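Side-chain contacts in dally-like, isoform A (Drosophila melanogaster, PDB 6XTZ), which is a glypican, a cell-surface heparan sulfate proteoglycan that binds Wnt and Hedgehog proteins and probably shields the palmitoleate lipid of Wnt: residues R221-C226 with T513-Q518; L259-E264 with A517-Q522. The protein carries 5 engineered substitutions. One frame throughout, in Å; residues are numbered along the deposited sequence.

Interaction 1: residues R221-C226 with T513-Q518; sequences RLNADC and TKQTAQ
Gln515 reaches from helix 513-538 with its chain extended beyond CG, and its amide faces the extended loop at Arg221. Its NE2 donates to Arg221 O at 2.9 Å in a nearly straight bond. The acceptor lies in the plane of the Gln515 amide, whereas the donor is tilted 19° from the carbonyl plane of Arg221. The same NE2 gives a second bond to a water that also accepts from Asn223 N. Asn223 crosses Gln515 at about a right angle, the two amide planes 33° apart, with Asn223 ND2 3.1 Å from Gln515 OE1. With CG between its backbone N and carbonyl carbon (chi1 55°), Asn223 turns OD1 back onto Cys226 N at 2.8 Å, the N-cap bond of helix 224-234, while ND2 donates to Pro510 O. A second water joins Arg221 N to Gln518 OE1, and Gln518 NE2 binds Asn219 O. On the exposed side Arg221 NH2 stands 5.2 Å from Lys514 NZ, like charges not in contact. Gripped by Arg221 O and a water, Gln515 NE2 has its amide rotation fixed, and the loop leading into helix 224-234 is held by directional bonds, partly through water.

Interaction 2: residues L259-E264 with A517-Q522; sequences LHYQHE and AQMASQ
Met519 meets Tyr261 at the ring edge, a Met-aromatic contact in which the sulfur lies close to the ring plane. Met519 SD is 5.0 Å from the centroid of the Tyr261 ring and 86° off the ring normal, and its nearest ring atom is Tyr261 CD2 at 3.8 Å. Tyr261 CD2 also lies 3.8 Å from Met519 CG, so the methionine meets one corner of the ring with two consecutive atoms. Met519 comes in roughly perpendicular to the long axis of the Tyr261 side chain. It is bent at both chi2 and chi3 (-72° and -64°), which folds the thioether back alongside the 3-10 turn: Met519 CG packs against Tyr261 O at 3.7 Å, and the terminal CE lies 3.9 Å from that oxygen. The Tyr261 ring is backed on one face by its neighbour Gln262, whose CG stands 3.4 Å above the ring plane toward the rim. Gln262 NE2 adds a weak, strongly bent bond to Tyr261 OH, which closes the pair at the far end of the ring. This part is buried and tight. Beyond it the contact thins: Met519 CE comes no nearer than 4.5 Å to Gln262 CA, and the exposed Glu264 does not join the contact. Ala517 and Ala520 lie on the solvent side of their helix. In the fold, the contact sets the turn between helices 248-258 and 263-283 against helix 513-538. Gln262 packs on Trp460 and Leu463 of helix 459-467, and Tyr261 touches Val220, all within an all-helical bundle without strands.

In the fold
Both interactions hold helix 513-538, whose early turns face first segment 221-226 and then the 259-264 turn; their centres are 9 Å apart, and Ala517 and Gln518 belong to both segments of that helix. They touch directly, Gln515 CB packing on Tyr261 CB at 3.6 Å and Leu222 CD2 on Leu259 CD2 at 4.0 Å. Interaction 1 is partly buried, and amides and waters satisfy backbone groups there. Interaction 2, nearer the centre of the chain and with all its touching residues buried, has no hydrogen bond across it and relies on sulfur, aromatic and aliphatic contact. The Cys226-Cys258 disulfide further ties the start of helix 224-234 to the residue before segment 259-264.

Interaction 1: residues R221-C226 with T513-Q518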
loop_
_atom_site.group_PDB
_atom_site.type_symbol
_atom_site.label_atom_id
_atom_site.label_comp_id
_atom_site.label_asym_id
_atom_site.label_seq_id
_atom_site.Cartn_x
_atom_site.Cartn_y
_atom_site.Cartn_z
ATOM N N ARG A 221 19.481 6.828 -5.550
ATOM C CA ARG A 221 20.824 6.406 -5.193
ATOM C C ARG A 221 21.288 7.108 -3.922
ATOM O O ARG A 221 20.856 8.222 -3.611
ATOM C CB ARG A 221 21.805 6.701 -6.329
ATOM C CG ARG A 221 21.475 6.008 -7.639
ATOM C CD ARG A 221 22.456 6.408 -8.730
ATOM N NE ARG A 221 22.188 5.727 -9.992
ATOM C CZ ARG A 221 21.373 6.191 -10.934
ATOM N NH1 ARG A 221 21.190 5.502 -12.053
ATOM N NH2 ARG A 221 20.740 7.342 -10.759
ATOM N N LEU A 222 22.172 6.441 -3.189
ATOM C CA LEU A 222 22.794 7.061 -2.029
ATOM C C LEU A 222 23.693 8.211 -2.470
ATOM O O LEU A 222 24.277 8.188 -3.556
ATOM C CB LEU A 222 23.601 6.028 -1.244
ATOM C CG LEU A 222 22.806 4.811 -0.765
ATOM C CD1 LEU A 222 23.705 3.834 -0.022
ATOM C CD2 LEU A 222 21.648 5.246 0.113
ATOM N N ASN A 223 23.791 9.231 -1.624
ATOM C CA ASN A 223 24.589 10.407 -1.933
ATOM C C ASN A 223 25.976 10.298 -1.306
ATOM O O ASN A 223 26.267 9.393 -0.520
ATOM C CB ASN A 223 23.879 11.686 -1.467
ATOM C CG ASN A 223 23.512 11.657 0.006
ATOM O OD1 ASN A 223 24.269 11.169 0.845
ATOM N ND2 ASN A 223 22.340 12.189 0.327
ATOM N N ALA A 224 26.839 11.251 -1.668
ATOM C CA ALA A 224 28.218 11.238 -1.186
ATOM C C ALA A 224 28.295 11.396 0.327
ATOM O O ALA A 224 29.182 10.815 0.963
ATOM C CB ALA A 224 29.024 12.336 -1.876
ATOM N N ASP A 225 27.382 12.169 0.921
ATOM C CA ASP A 225 27.397 12.331 2.372
ATOM C C ASP A 225 27.129 11.014 3.085
ATOM O O ASP A 225 27.627 10.797 4.197
ATOM C CB ASP A 225 26.377 13.384 2.803
ATOM C CG ASP A 225 26.788 14.791 2.407
ATOM O OD1 ASP A 225 27.868 14.950 1.798
ATOM O OD2 ASP A 225 26.034 15.739 2.708
ATOM N N CYS A 226 26.352 10.122 2.465
ATOM C CA CYS A 226 26.110 8.815 3.067
ATOM C C CYS A 226 27.369 7.960 3.053
ATOM O O CYS A 226 27.651 7.248 4.024
ATOM C CB CYS A 226 24.976 8.094 2.338
ATOM S SG CYS A 226 24.948 6.308 2.631
ATOM N N THR A 513 18.429 17.464 -1.885
ATOM C CA THR A 513 17.297 17.937 -2.672
ATOM C C THR A 513 17.004 17.017 -3.851
ATOM O O THR A 513 15.843 16.861 -4.245
ATOM C CB THR A 513 17.558 19.362 -3.163
ATOM O OG1 THR A 513 17.947 20.182 -2.054
ATOM C CG2 THR A 513 16.303 19.949 -3.803
ATOM N N LYS A 514 18.039 16.399 -4.426
ATOM C CA LYS A 514 17.819 15.483 -5.540
ATOM C C LYS A 514 17.058 14.241 -5.091
ATOM O O LYS A 514 16.213 13.724 -5.830
ATOM C CB LYS A 514 19.154 15.096 -6.176
ATOM C CG LYS A 514 19.031 14.099 -7.321
ATOM C CD LYS A 514 20.393 13.711 -7.878
ATOM C CE LYS A 514 20.258 12.696 -9.002
ATOM N NZ LYS A 514 21.577 12.318 -9.580
ATOM N N GLN A 515 17.339 13.753 -3.882
ATOM C CA GLN A 515 16.673 12.545 -3.401
ATOM C C GLN A 515 15.200 12.804 -3.106
ATOM O O GLN A 515 14.336 12.003 -3.481
ATOM C CB GLN A 515 17.388 12.007 -2.162
ATOM C CG GLN A 515 18.769 11.431 -2.442
ATOM C CD GLN A 515 19.468 10.953 -1.184
ATOM O OE1 GLN A 515 19.317 11.543 -0.114
ATOM N NE2 GLN A 515 20.233 9.874 -1.305
ATOM N N THR A 516 14.892 13.918 -2.439
ATOM C CA THR A 516 13.500 14.216 -2.124
ATOM C C THR A 516 12.706 14.574 -3.375
ATOM O O THR A 516 11.484 14.387 -3.405
ATOM C CB THR A 516 13.413 15.347 -1.101
ATOM O OG1 THR A 516 13.805 16.580 -1.714
ATOM C CG2 THR A 516 14.328 15.060 0.077
ATOM N N ALA A 517 13.375 15.080 -4.413
ATOM C CA ALA A 517 12.675 15.364 -5.660
ATOM C C ALA A 517 12.283 14.079 -6.377
ATOM O O ALA A 517 11.224 14.021 -7.011
ATOM C CB ALA A 517 13.539 16.241 -6.567
ATOM N N GLN A 518 13.114 13.036 -6.276
ATOM C CA GLN A 518 12.747 11.744 -6.843
ATOM C C GLN A 518 11.610 11.095 -6.066
ATOM O O GLN A 518 10.816 10.344 -6.643
ATOM C CB GLN A 518 13.957 10.809 -6.870
ATOM C CG GLN A 518 15.096 11.270 -7.762
ATOM C CD GLN A 518 16.246 10.278 -7.790
ATOM O OE1 GLN A 518 17.277 10.489 -7.153
ATOM N NE2 GLN A 518 16.074 9.191 -8.531
HETATM O O HOH W 1 19.480 9.348 -6.754
HETATM O O HOH W 2 21.887 9.071 0.976
#

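Interaction 2: residues L259-E264 with A517-Q522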
loop_
_atom_site.group_PDB
_atom_site.type_symbol
_atom_site.label_atom_id
_atom_site.label_comp_id
_atom_site.label_asym_id
_atom_site.label_seq_id
_atom_site.Cartn_x
_atom_site.Cartn_y
_atom_site.Cartn_z
ATOM N N LEU A 259 19.391 6.656 4.531
ATOM C CA LEU A 259 18.046 6.436 4.013
ATOM C C LEU A 259 17.064 7.502 4.487
ATOM O O LEU A 259 15.856 7.248 4.549
ATOM C CB LEU A 259 17.550 5.046 4.410
ATOM C CG LEU A 259 18.489 3.873 4.122
ATOM C CD1 LEU A 259 17.837 2.562 4.541
ATOM C CD2 LEU A 259 18.880 3.838 2.652
ATOM N N HIS A 260 17.557 8.697 4.820
ATOM C CA HIS A 260 16.680 9.732 5.360
ATOM C C HIS A 260 15.714 10.281 4.321
ATOM O O HIS A 260 14.696 10.870 4.694
ATOM C CB HIS A 260 17.505 10.874 5.953
ATOM C CG HIS A 260 16.689 11.866 6.723
ATOM N ND1 HIS A 260 15.936 11.514 7.822
ATOM C CD2 HIS A 260 16.497 13.194 6.545
ATOM C CE1 HIS A 260 15.321 12.585 8.292
ATOM N NE2 HIS A 260 15.644 13.617 7.535
ATOM N N TYR A 261 16.002 10.099 3.030
ATOM C CA TYR A 261 15.062 10.515 1.996
ATOM C C TYR A 261 13.747 9.749 2.065
ATOM O O TYR A 261 12.794 10.124 1.372
ATOM C CB TYR A 261 15.694 10.350 0.611
ATOM C CG TYR A 261 16.011 8.920 0.226
ATOM C CD1 TYR A 261 17.230 8.342 0.560
ATOM C CD2 TYR A 261 15.095 8.152 -0.484
ATOM C CE1 TYR A 261 17.523 7.036 0.206
ATOM C CE2 TYR A 261 15.381 6.848 -0.841
ATOM C CZ TYR A 261 16.594 6.295 -0.494
ATOM O OH TYR A 261 16.876 4.997 -0.852
ATOM N N GLN A 262 13.674 8.697 2.877
ATOM C CA GLN A 262 12.470 7.903 3.058
ATOM C C GLN A 262 11.671 8.319 4.288
ATOM O O GLN A 262 10.760 7.589 4.692
ATOM C CB GLN A 262 12.832 6.421 3.163
ATOM C CG GLN A 262 13.603 5.879 1.979
ATOM C CD GLN A 262 14.158 4.492 2.236
ATOM O OE1 GLN A 262 14.117 3.992 3.358
ATOM N NE2 GLN A 262 14.684 3.863 1.194
ATOM N N HIS A 263 11.988 9.469 4.888
ATOM C CA HIS A 263 11.379 9.834 6.166
ATOM C C HIS A 263 9.880 10.065 6.023
ATOM O O HIS A 263 9.073 9.409 6.693
ATOM C CB HIS A 263 12.060 11.074 6.745
ATOM C CG HIS A 263 11.616 11.408 8.134
ATOM N ND1 HIS A 263 12.095 10.750 9.247
ATOM C CD2 HIS A 263 10.724 12.320 8.591
ATOM C CE1 HIS A 263 11.525 11.249 10.330
ATOM N NE2 HIS A 263 10.688 12.201 9.960
ATOM N N GLU A 264 9.497 11.024 5.173
ATOM C CA GLU A 264 8.084 11.276 4.908
ATOM C C GLU A 264 7.404 10.035 4.351
ATOM O O GLU A 264 6.280 9.701 4.744
ATOM C CB GLU A 264 7.930 12.439 3.928
ATOM C CG GLU A 264 8.166 13.819 4.512
ATOM C CD GLU A 264 8.261 14.888 3.438
ATOM O OE1 GLU A 264 9.324 14.983 2.788
ATOM O OE2 GLU A 264 7.269 15.619 3.232
ATOM N N ALA A 517 13.375 15.080 -4.413
ATOM C CA ALA A 517 12.675 15.364 -5.660
ATOM C C ALA A 517 12.283 14.079 -6.377
ATOM O O ALA A 517 11.224 14.021 -7.011
ATOM C CB ALA A 517 13.539 16.241 -6.567
ATOM N N GLN A 518 13.114 13.036 -6.276
ATOM C CA GLN A 518 12.747 11.744 -6.843
ATOM C C GLN A 518 11.610 11.095 -6.066
ATOM O O GLN A 518 10.816 10.344 -6.643
ATOM C CB GLN A 518 13.957 10.809 -6.870
ATOM C CG GLN A 518 15.096 11.270 -7.762
ATOM C CD GLN A 518 16.246 10.278 -7.790
ATOM O OE1 GLN A 518 17.277 10.489 -7.153
ATOM N NE2 GLN A 518 16.074 9.191 -8.531
ATOM N N MET A 519 11.519 11.365 -4.764
ATOM C CA MET A 519 10.469 10.796 -3.930
ATOM C C MET A 519 9.162 11.573 -4.002
ATOM O O MET A 519 8.158 11.105 -3.455
ATOM C CB MET A 519 10.939 10.729 -2.474
ATOM C CG MET A 519 12.174 9.871 -2.253
ATOM S SD MET A 519 11.852 8.104 -2.416
ATOM C CE MET A 519 10.722 7.846 -1.054
ATOM N N ALA A 520 9.147 12.733 -4.662
ATOM C CA ALA A 520 7.975 13.603 -4.618
ATOM C C ALA A 520 6.766 12.942 -5.268
ATOM O O ALA A 520 5.673 12.922 -4.690
ATOM C CB ALA A 520 8.288 14.939 -5.292
ATOM N N SER A 521 6.940 12.398 -6.475
ATOM C CA SER A 521 5.814 11.774 -7.164
ATOM C C SER A 521 5.374 10.496 -6.461
ATOM O O SER A 521 4.180 10.178 -6.434
ATOM C CB SER A 521 6.181 11.490 -8.619
ATOM O OG SER A 521 7.266 10.585 -8.700
ATOM N N GLN A 522 6.321 9.750 -5.890
ATOM C CA GLN A 522 5.964 8.549 -5.140
ATOM C C GLN A 522 5.246 8.905 -3.847
ATOM O O GLN A 522 4.340 8.183 -3.413
ATOM C CB GLN A 522 7.210 7.718 -4.847
ATOM C CG GLN A 522 7.588 6.766 -5.961
ATOM C CD GLN A 522 7.724 7.462 -7.299
ATOM O OE1 GLN A 522 8.504 8.403 -7.445
ATOM N NE2 GLN A 522 6.956 7.009 -8.283
#